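NMB1025 protein (Neisseria meningitidis serogroup B, PDB 3KJJ) is of unknown function but belongs to the YjgF/RutC family of small trimeric proteins, some of whose relatives hydrolyse reactive enamine and imine intermediates. Local coordinates at residues Q53-L58 / S63-V68. Sequence-based numbering, arbitrary orientation.
Sequences QIDRWL and SDKAHV
L58 places its CD1 methyl over one face of the peptide group joining D64 to K65, 3.5 Å from D64 C; the carboxylate of D55 presents OD1 to the aliphatic chain of K65, 3.7 Å from CD. The H67 ring has D64 OD1 at its edge, in plane, and its ND1 donates to that oxygen over 2.7 Å, almost straight at 177°, so a carboxylate fixes the ring's rotation. L58, buried and apolar, also touches L32 and A120 of the sheet; with CG beside its backbone N (chi1 -72°) and the chain then extended, CD1 reaches V68 CG2 at 3.6 Å. S63 N binds L58 O at 2.8 Å from above the carbonyl plane. D55 OD2 and K65 NZ, oppositely charged, stay 5.0 Å apart; D55 offers one oxygen to each of two waters, bound by K65 NZ and N. K65 is long enough to pass OD1 and bring its amine to W91, which accepts from NZ through its carbonyl, makes a cation-pi contact and donates NE1 to D55 OD1. The loop carries helix 43-60 into strand 68-75, parallel to strand 29-32 with 114-121 between, closing a beta-alpha-beta crossover of the YjgF-type alpha/beta fold.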
ATOM      1  N   GLN B  53      11.406 -11.079  11.510  1.00 17.09           N
ATOM      2  CA  GLN B  53      11.952  -9.784  11.095  1.00 16.08           C
ATOM      3  C   GLN B  53      11.029  -8.630  11.446  1.00 13.70           C
ATOM      4  O   GLN B  53      11.478  -7.606  11.976  1.00 13.99           O
ATOM      5  CB  GLN B  53      12.179  -9.764   9.585  1.00 18.71           C
ATOM      6  CG  GLN B  53      13.297 -10.657   9.097  1.00 15.40           C
ATOM      7  CD  GLN B  53      13.405 -10.624   7.590  1.00 10.99           C
ATOM      8  OE1 GLN B  53      13.660  -9.581   7.006  1.00 16.16           O
ATOM      9  NE2 GLN B  53      13.190 -11.770   6.954  1.00 14.90           N
ATOM     10  N   ILE B  54       9.741  -8.788  11.140  1.00 14.32           N
ATOM     11  CA  ILE B  54       8.777  -7.733  11.415  1.00 13.03           C
ATOM     12  C   ILE B  54       8.763  -7.416  12.907  1.00 15.13           C
ATOM     13  O   ILE B  54       8.829  -6.236  13.287  1.00 15.35           O
ATOM     14  CB  ILE B  54       7.369  -8.043  10.825  1.00 15.87           C
ATOM     15  CG1 ILE B  54       7.393  -7.820   9.303  1.00 10.52           C
ATOM     16  CG2 ILE B  54       6.309  -7.159  11.475  1.00 17.18           C
ATOM     17  CD1 ILE B  54       6.263  -8.488   8.511  1.00 10.81           C
ATOM     18  N   ASP B  55       8.728  -8.470  13.727  1.00 15.53           N
ATOM     19  CA  ASP B  55       8.826  -8.354  15.182  1.00 18.79           C
ATOM     20  C   ASP B  55      10.053  -7.527  15.573  1.00 17.51           C
ATOM     21  O   ASP B  55       9.953  -6.619  16.386  1.00 15.34           O
ATOM     22  CB  ASP B  55       8.908  -9.732  15.854  1.00 19.15           C
ATOM     23  CG  ASP B  55       7.579 -10.483  15.859  1.00 22.86           C
ATOM     24  OD1 ASP B  55       6.510  -9.855  15.700  1.00 21.50           O
ATOM     25  OD2 ASP B  55       7.615 -11.720  16.050  1.00 21.03           O
ATOM     26  N   ARG B  56      11.197  -7.833  14.970  1.00 18.22           N
ATOM     27  CA  ARG B  56      12.452  -7.169  15.322  1.00 18.30           C
ATOM     28  C   ARG B  56      12.440  -5.690  14.932  1.00 16.04           C
ATOM     29  O   ARG B  56      12.839  -4.842  15.731  1.00 16.80           O
ATOM     30  CB  ARG B  56      13.668  -7.908  14.749  1.00 18.19           C
ATOM     31  CG  ARG B  56      13.997  -9.224  15.472  1.00 20.87           C
ATOM     32  CD  ARG B  56      15.401  -9.763  15.125  1.00 20.21           C
ATOM     33  NE  ARG B  56      15.585 -10.000  13.689  1.00 17.41           N
ATOM     34  CZ  ARG B  56      15.244 -11.124  13.056  1.00 23.95           C
ATOM     35  NH1 ARG B  56      14.690 -12.126  13.725  1.00 16.25           N
ATOM     36  NH2 ARG B  56      15.453 -11.246  11.742  1.00 22.79           N
ATOM     37  N   TRP B  57      11.924  -5.379  13.740  1.00 12.96           N
ATOM     38  CA  TRP B  57      11.844  -3.990  13.282  1.00 14.81           C
ATOM     39  C   TRP B  57      10.761  -3.166  13.974  1.00 15.72           C
ATOM     40  O   TRP B  57      10.932  -1.961  14.161  1.00 18.90           O
ATOM     41  CB  TRP B  57      11.735  -3.896  11.748  1.00 13.86           C
ATOM     42  CG  TRP B  57      13.027  -4.313  11.067  1.00 12.34           C
ATOM     43  CD1 TRP B  57      13.223  -5.424  10.294  1.00 15.72           C
ATOM     44  CD2 TRP B  57      14.294  -3.640  11.127  1.00 13.48           C
ATOM     45  NE1 TRP B  57      14.519  -5.477   9.859  1.00 13.42           N
ATOM     46  CE2 TRP B  57      15.203  -4.397  10.360  1.00 11.09           C
ATOM     47  CE3 TRP B  57      14.752  -2.479  11.767  1.00 14.63           C
ATOM     48  CZ2 TRP B  57      16.544  -4.030  10.207  1.00 17.79           C
ATOM     49  CZ3 TRP B  57      16.084  -2.108  11.605  1.00 17.10           C
ATOM     50  CH2 TRP B  57      16.964  -2.884  10.830  1.00 23.92           C
ATOM     51  N   LEU B  58       9.670  -3.809  14.385  1.00 18.08           N
ATOM     52  CA  LEU B  58       8.621  -3.095  15.112  1.00 17.68           C
ATOM     53  C   LEU B  58       9.127  -2.731  16.510  1.00 16.82           C
ATOM     54  O   LEU B  58       8.893  -1.613  16.989  1.00 19.47           O
ATOM     55  CB  LEU B  58       7.308  -3.905  15.149  1.00 15.71           C
ATOM     56  CG  LEU B  58       6.506  -4.021  13.832  1.00 15.61           C
ATOM     57  CD1 LEU B  58       5.212  -4.804  14.041  1.00 12.11           C
ATOM     58  CD2 LEU B  58       6.204  -2.669  13.185  1.00 17.00           C
ATOM     59  N   SER B  63       7.141  -0.142  18.566  1.00 17.86           N
ATOM     60  CA  SER B  63       5.850  -0.724  18.250  1.00 19.77           C
ATOM     61  C   SER B  63       5.934  -2.225  18.479  1.00 18.93           C
ATOM     62  O   SER B  63       6.933  -2.734  18.998  1.00 19.16           O
ATOM     63  CB  SER B  63       5.479  -0.442  16.791  1.00 18.46           C
ATOM     64  OG  SER B  63       4.116  -0.736  16.517  1.00 18.70           O
ATOM     65  N   ASP B  64       4.872  -2.923  18.091  1.00 17.97           N
ATOM     66  CA  ASP B  64       4.854  -4.375  18.082  1.00 17.34           C
ATOM     67  C   ASP B  64       3.691  -4.835  17.209  1.00 14.83           C
ATOM     68  O   ASP B  64       2.947  -4.007  16.660  1.00 14.44           O
ATOM     69  CB  ASP B  64       4.743  -4.949  19.502  1.00 19.32           C
ATOM     70  CG  ASP B  64       3.565  -4.386  20.261  1.00 22.57           C
ATOM     71  OD1 ASP B  64       2.446  -4.408  19.707  1.00 21.97           O
ATOM     72  OD2 ASP B  64       3.761  -3.919  21.408  1.00 25.89           O
ATOM     73  N   LYS B  65       3.537  -6.149  17.090  1.00 12.69           N
ATOM     74  CA  LYS B  65       2.542  -6.739  16.185  1.00 16.65           C
ATOM     75  C   LYS B  65       1.104  -6.408  16.596  1.00 15.14           C
ATOM     76  O   LYS B  65       0.219  -6.307  15.750  1.00 17.83           O
ATOM     77  CB  LYS B  65       2.779  -8.258  16.032  1.00 13.99           C
ATOM     78  CG  LYS B  65       2.400  -9.117  17.235  1.00 15.80           C
ATOM     79  CD  LYS B  65       3.226 -10.398  17.308  1.00  9.95           C
ATOM     80  CE  LYS B  65       2.683 -11.325  18.392  1.00 16.98           C
ATOM     81  NZ  LYS B  65       3.184 -12.726  18.253  1.00 18.98           N
ATOM     82  N   ALA B  66       0.892  -6.193  17.893  1.00 16.30           N
ATOM     83  CA  ALA B  66      -0.418  -5.804  18.423  1.00 16.83           C
ATOM     84  C   ALA B  66      -0.723  -4.341  18.111  1.00 15.23           C
ATOM     85  O   ALA B  66      -1.748  -3.815  18.518  1.00 13.69           O
ATOM     86  CB  ALA B  66      -0.464  -6.052  19.930  1.00 20.29           C
ATOM     87  N   HIS B  67       0.181  -3.687  17.388  1.00 16.30           N
ATOM     88  CA  HIS B  67      -0.008  -2.300  16.976  1.00 15.92           C
ATOM     89  C   HIS B  67       0.224  -2.107  15.487  1.00 17.14           C
ATOM     90  O   HIS B  67       0.544  -1.005  15.048  1.00 13.24           O
ATOM     91  CB  HIS B  67       0.878  -1.361  17.802  1.00 14.12           C
ATOM     92  CG  HIS B  67       0.473  -1.280  19.241  1.00 14.03           C
ATOM     93  ND1 HIS B  67       0.839  -2.232  20.167  1.00 17.14           N
ATOM     94  CD2 HIS B  67      -0.290  -0.380  19.904  1.00 19.96           C
ATOM     95  CE1 HIS B  67       0.324  -1.918  21.342  1.00 24.98           C
ATOM     96  NE2 HIS B  67      -0.366  -0.800  21.211  1.00 20.35           N
ATOM     97  N   VAL B  68       0.050  -3.188  14.726  1.00 16.87           N
ATOM     98  CA  VAL B  68       0.035  -3.149  13.263  1.00 14.21           C
ATOM     99  C   VAL B  68      -1.318  -2.675  12.740  1.00 14.67           C
ATOM    100  O   VAL B  68      -2.374  -3.191  13.117  1.00 15.95           O
ATOM    101  CB  VAL B  68       0.340  -4.539  12.661  1.00 11.58           C
ATOM    102  CG1 VAL B  68       0.095  -4.546  11.145  1.00 12.00           C
ATOM    103  CG2 VAL B  68       1.752  -4.932  12.974  1.00 12.55           C
TER
HETATM  104  O   HOH W   1       5.824 -12.709  18.216  1.00 13.69           O
HETATM  105  O   HOH W   2       5.805  -8.202  17.728  1.00 14.45           O